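Local coordinates for protein carbohydrate kinase, pfkB family (PDB 3KTN) that is a putative 2-keto-3-deoxygluconate kinase of the pfkB (ribokinase-like) family, probably phosphorylating a sugar acid with the help of magnesium, at residues 242-253 with 264-275. Sequence-based numbering, arbitrary orientation.
Sequences TRSHSQNQNYLS and QSEKRPLLNLDR
A bend at chi3 (-53°) in the otherwise extended Lys267 chain swings its ammonium group over one face of Tyr251, whose CG lies anti to its carbonyl carbon. NZ sits 4.1 Å from the ring centroid, 13° off the normal, a cation-pi contact within the antiparallel beta hairpin of strands 250-257 and 262-269, at the edge of the large mixed sheet of this ribokinase-like fold. A water accepts a hydrogen bond from NZ and also bonds Ser244 OG, on strand 237-245. Pro269 CG meets the Tyr251 ring at CE1, 4.1 Å away.

Leu252 and Arg268 form a hydrogen-bonded pair, Leu252 N to Arg268 O at 2.8 Å and Arg268 N to Leu252 O at 2.9 Å; beyond it Leu270 N donates to Asn250 O. Leu252 and Arg268 turn to one face of the sheet and pack against helix 296-310.

Past the strand the chain runs on to Asp274 of the magnesium site, and Arg275 turns back to lay its guanidinium on that of Arg243, planes 21° apart. A salt bridge from Arg275 NH1 to Asp335 of a neighbouring subunit probably eases this like-charge contact by offsetting the charge of Arg275, while Arg243 NH1 is held by a hydrogen bond to His311 NE2. At the edge of the Arg243 guanidinium, Leu270 CD2 comes within 3.4 Å of NH1.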
loop_
_atom_site.group_PDB
_atom_site.type_symbol
_atom_site.label_atom_id
_atom_site.label_comp_id
_atom_site.label_asym_id
_atom_site.label_seq_id
_atom_site.Cartn_x
_atom_site.Cartn_y
_atom_site.Cartn_z
ATOM N N THR A 242 13.763 6.292 -33.929
ATOM C CA THR A 242 13.886 4.947 -34.434
ATOM C C THR A 242 14.501 4.076 -33.349
ATOM O O THR A 242 15.517 4.433 -32.747
ATOM C CB THR A 242 14.745 4.915 -35.728
ATOM O OG1 THR A 242 15.144 3.568 -36.010
ATOM C CG2 THR A 242 15.972 5.792 -35.582
ATOM N N ARG A 243 13.847 2.953 -33.077
ATOM C CA ARG A 243 14.312 2.002 -32.078
ATOM C C ARG A 243 15.086 0.904 -32.786
ATOM O O ARG A 243 14.680 0.429 -33.846
ATOM C CB ARG A 243 13.126 1.389 -31.332
ATOM C CG ARG A 243 12.342 2.385 -30.503
ATOM C CD ARG A 243 10.981 1.833 -30.116
ATOM N NE ARG A 243 10.150 2.857 -29.485
ATOM C CZ ARG A 243 10.306 3.283 -28.236
ATOM N NH1 ARG A 243 11.262 2.767 -27.474
ATOM N NH2 ARG A 243 9.514 4.235 -27.752
ATOM N N SER A 244 16.209 0.510 -32.202
ATOM C CA SER A 244 17.037 -0.537 -32.778
ATOM C C SER A 244 17.562 -1.411 -31.652
ATOM O O SER A 244 17.457 -1.053 -30.479
ATOM C CB SER A 244 18.209 0.072 -33.558
ATOM O OG SER A 244 19.022 0.888 -32.726
ATOM N N HIS A 245 18.121 -2.561 -32.006
ATOM C CA HIS A 245 18.656 -3.455 -30.996
ATOM C C HIS A 245 19.819 -4.284 -31.507
ATOM O O HIS A 245 19.705 -4.989 -32.508
ATOM C CB HIS A 245 17.563 -4.393 -30.468
ATOM C CG HIS A 245 17.072 -5.386 -31.476
ATOM N ND1 HIS A 245 16.331 -5.021 -32.580
ATOM C CD2 HIS A 245 17.231 -6.727 -31.555
ATOM C CE1 HIS A 245 16.055 -6.097 -33.296
ATOM N NE2 HIS A 245 16.589 -7.146 -32.696
ATOM N N SER A 246 20.949 -4.171 -30.824
ATOM C CA SER A 246 22.124 -4.952 -31.165
ATOM C C SER A 246 21.981 -6.145 -30.237
ATOM O O SER A 246 20.985 -6.243 -29.518
ATOM C CB SER A 246 23.402 -4.176 -30.850
ATOM O OG SER A 246 23.522 -3.032 -31.680
ATOM N N GLN A 247 22.942 -7.058 -30.236
ATOM C CA GLN A 247 22.822 -8.202 -29.347
ATOM C C GLN A 247 22.965 -7.711 -27.909
ATOM O O GLN A 247 23.959 -7.067 -27.563
ATOM C CB GLN A 247 23.894 -9.252 -29.655
ATOM C CG GLN A 247 23.637 -10.593 -28.971
ATOM C CD GLN A 247 24.667 -11.647 -29.330
ATOM O OE1 GLN A 247 24.907 -11.923 -30.508
ATOM N NE2 GLN A 247 25.277 -12.250 -28.313
ATOM N N ASN A 248 21.952 -7.997 -27.093
ATOM C CA ASN A 248 21.926 -7.609 -25.683
ATOM C C ASN A 248 21.322 -6.239 -25.386
ATOM O O ASN A 248 20.560 -6.096 -24.427
ATOM C CB ASN A 248 23.335 -7.646 -25.078
ATOM C CG ASN A 248 23.835 -9.052 -24.838
ATOM O OD1 ASN A 248 23.894 -9.872 -25.757
ATOM N ND2 ASN A 248 24.206 -9.339 -23.594
ATOM N N GLN A 249 21.651 -5.238 -26.198
ATOM C CA GLN A 249 21.164 -3.881 -25.957
ATOM C C GLN A 249 20.122 -3.313 -26.917
ATOM O O GLN A 249 20.052 -3.693 -28.085
ATOM C CB GLN A 249 22.346 -2.915 -25.925
ATOM C CG GLN A 249 23.487 -3.342 -25.031
ATOM C CD GLN A 249 24.543 -2.264 -24.911
ATOM O OE1 GLN A 249 24.274 -1.172 -24.411
ATOM N NE2 GLN A 249 25.753 -2.561 -25.378
ATOM N N ASN A 250 19.321 -2.387 -26.396
ATOM C CA ASN A 250 18.299 -1.695 -27.175
ATOM C C ASN A 250 18.740 -0.240 -27.268
ATOM O O ASN A 250 19.379 0.280 -26.353
ATOM C CB ASN A 250 16.935 -1.779 -26.495
ATOM C CG ASN A 250 16.334 -3.167 -26.570
ATOM O OD1 ASN A 250 16.164 -3.723 -27.656
ATOM N ND2 ASN A 250 15.999 -3.733 -25.415
ATOM N N TYR A 251 18.401 0.420 -28.367
ATOM C CA TYR A 251 18.807 1.806 -28.555
ATOM C C TYR A 251 17.689 2.687 -29.069
ATOM O O TYR A 251 16.749 2.221 -29.703
ATOM C CB TYR A 251 19.965 1.880 -29.547
ATOM C CG TYR A 251 21.189 1.115 -29.126
ATOM C CD1 TYR A 251 22.223 1.745 -28.438
ATOM C CD2 TYR A 251 21.318 -0.243 -29.419
ATOM C CE1 TYR A 251 23.361 1.042 -28.051
ATOM C CE2 TYR A 251 22.449 -0.959 -29.037
ATOM C CZ TYR A 251 23.466 -0.310 -28.355
ATOM O OH TYR A 251 24.591 -1.005 -27.978
ATOM N N LEU A 252 17.811 3.976 -28.791
ATOM C CA LEU A 252 16.845 4.939 -29.262
ATOM C C LEU A 252 17.627 5.990 -30.028
ATOM O O LEU A 252 18.698 6.416 -29.599
ATOM C CB LEU A 252 16.107 5.599 -28.098
ATOM C CG LEU A 252 14.956 6.495 -28.568
ATOM C CD1 LEU A 252 13.856 5.606 -29.157
ATOM C CD2 LEU A 252 14.413 7.338 -27.411
ATOM N N SER A 253 17.092 6.407 -31.167
ATOM C CA SER A 253 17.750 7.417 -31.975
ATOM C C SER A 253 16.710 8.382 -32.513
ATOM O O SER A 253 15.666 7.967 -33.012
ATOM C CB SER A 253 18.501 6.756 -33.134
ATOM O OG SER A 253 19.333 7.700 -33.779
ATOM N N GLN A 264 20.452 13.587 -37.386
ATOM C CA GLN A 264 20.201 12.350 -36.664
ATOM C C GLN A 264 21.100 12.321 -35.437
ATOM O O GLN A 264 22.260 12.720 -35.506
ATOM C CB GLN A 264 20.521 11.157 -37.569
ATOM C CG GLN A 264 20.366 9.792 -36.924
ATOM C CD GLN A 264 18.957 9.248 -37.032
ATOM O OE1 GLN A 264 18.427 9.081 -38.129
ATOM N NE2 GLN A 264 18.343 8.962 -35.889
ATOM N N SER A 265 20.568 11.860 -34.312
ATOM C CA SER A 265 21.364 11.782 -33.093
ATOM C C SER A 265 22.065 10.431 -33.084
ATOM O O SER A 265 21.701 9.535 -33.846
ATOM C CB SER A 265 20.470 11.889 -31.856
ATOM O OG SER A 265 19.836 10.651 -31.590
ATOM N N GLU A 266 23.073 10.281 -32.235
ATOM C CA GLU A 266 23.771 9.005 -32.146
ATOM C C GLU A 266 22.885 8.064 -31.333
ATOM O O GLU A 266 22.114 8.526 -30.496
ATOM C CB GLU A 266 25.125 9.186 -31.456
ATOM C CG GLU A 266 25.052 9.909 -30.119
ATOM C CD GLU A 266 26.402 9.978 -29.419
ATOM O OE1 GLU A 266 27.364 10.494 -30.033
ATOM O OE2 GLU A 266 26.500 9.518 -28.257
ATOM N N LYS A 267 22.979 6.761 -31.593
ATOM C CA LYS A 267 22.184 5.776 -30.863
ATOM C C LYS A 267 22.418 5.912 -29.362
ATOM O O LYS A 267 23.558 5.991 -28.910
ATOM C CB LYS A 267 22.556 4.345 -31.263
ATOM C CG LYS A 267 22.234 3.950 -32.685
ATOM C CD LYS A 267 22.420 2.444 -32.875
ATOM C CE LYS A 267 23.810 1.970 -32.424
ATOM N NZ LYS A 267 23.963 0.482 -32.513
ATOM N N ARG A 268 21.338 5.928 -28.594
ATOM C CA ARG A 268 21.435 6.047 -27.141
ATOM C C ARG A 268 20.947 4.748 -26.516
ATOM O O ARG A 268 19.839 4.284 -26.818
ATOM C CB ARG A 268 20.549 7.187 -26.636
ATOM C CG ARG A 268 20.751 8.525 -27.317
ATOM C CD ARG A 268 21.907 9.280 -26.715
ATOM N NE ARG A 268 21.819 9.290 -25.261
ATOM C CZ ARG A 268 22.564 10.059 -24.472
ATOM N NH1 ARG A 268 23.453 10.891 -25.001
ATOM N NH2 ARG A 268 22.435 9.980 -23.153
ATOM N N PRO A 269 21.768 4.126 -25.654
ATOM C CA PRO A 269 21.322 2.876 -25.025
ATOM C C PRO A 269 19.965 3.170 -24.368
ATOM O O PRO A 269 19.792 4.218 -23.747
ATOM C CB PRO A 269 22.418 2.595 -23.996
ATOM C CG PRO A 269 23.642 3.202 -24.633
ATOM C CD PRO A 269 23.113 4.507 -25.189
ATOM N N LEU A 270 19.010 2.259 -24.520
ATOM C CA LEU A 270 17.672 2.449 -23.970
ATOM C C LEU A 270 17.285 1.369 -22.960
ATOM O O LEU A 270 17.386 0.174 -23.248
ATOM C CB LEU A 270 16.650 2.461 -25.111
ATOM C CG LEU A 270 15.161 2.615 -24.780
ATOM C CD1 LEU A 270 14.878 4.023 -24.313
ATOM C CD2 LEU A 270 14.337 2.303 -26.024
ATOM N N LEU A 271 16.859 1.800 -21.775
ATOM C CA LEU A 271 16.420 0.881 -20.724
ATOM C C LEU A 271 14.934 1.153 -20.502
ATOM O O LEU A 271 14.528 2.245 -20.095
ATOM C CB LEU A 271 17.240 1.091 -19.447
ATOM C CG LEU A 271 18.711 0.674 -19.606
ATOM C CD1 LEU A 271 19.491 0.972 -18.331
ATOM C CD2 LEU A 271 18.790 -0.817 -19.938
ATOM N N ASN A 272 14.133 0.135 -20.778
ATOM C CA ASN A 272 12.686 0.230 -20.714
ATOM C C ASN A 272 11.984 -0.174 -19.421
ATOM O O ASN A 272 11.843 -1.356 -19.125
ATOM C CB ASN A 272 12.108 -0.588 -21.880
ATOM C CG ASN A 272 10.602 -0.438 -22.025
ATOM O OD1 ASN A 272 9.924 0.106 -21.152
ATOM N ND2 ASN A 272 10.067 -0.939 -23.134
ATOM N N LEU A 273 11.537 0.813 -18.653
ATOM C CA LEU A 273 10.782 0.527 -17.446
ATOM C C LEU A 273 9.316 0.729 -17.839
ATOM O O LEU A 273 8.446 -0.047 -17.456
ATOM C CB LEU A 273 11.162 1.484 -16.309
ATOM C CG LEU A 273 10.359 1.355 -15.008
ATOM C CD1 LEU A 273 10.469 -0.078 -14.454
ATOM C CD2 LEU A 273 10.871 2.352 -13.986
ATOM N N ASP A 274 9.054 1.764 -18.631
ATOM C CA ASP A 274 7.688 2.075 -19.073
ATOM C C ASP A 274 7.799 2.974 -20.306
ATOM O O ASP A 274 8.200 4.133 -20.192
ATOM C CB ASP A 274 6.942 2.820 -17.954
ATOM C CG ASP A 274 5.456 3.013 -18.247
ATOM O OD1 ASP A 274 5.061 3.050 -19.428
ATOM O OD2 ASP A 274 4.673 3.150 -17.284
ATOM N N ARG A 275 7.433 2.458 -21.477
ATOM C CA ARG A 275 7.534 3.254 -22.695
ATOM C C ARG A 275 6.256 3.960 -23.107
ATOM O O ARG A 275 6.257 4.746 -24.050
ATOM C CB ARG A 275 8.004 2.384 -23.859
ATOM C CG ARG A 275 7.184 1.134 -24.042
ATOM C CD ARG A 275 7.551 0.427 -25.331
ATOM N NE ARG A 275 7.017 1.147 -26.476
ATOM C CZ ARG A 275 7.158 0.762 -27.735
ATOM N NH1 ARG A 275 7.827 -0.346 -28.023
ATOM N NH2 ARG A 275 6.627 1.487 -28.706
HETATM O O HOH W 1 21.615 -0.447 -33.308
HETATM O O HOH W 2 19.692 -1.567 -23.599
HETATM O O HOH W 3 15.313 -1.450 -23.469
#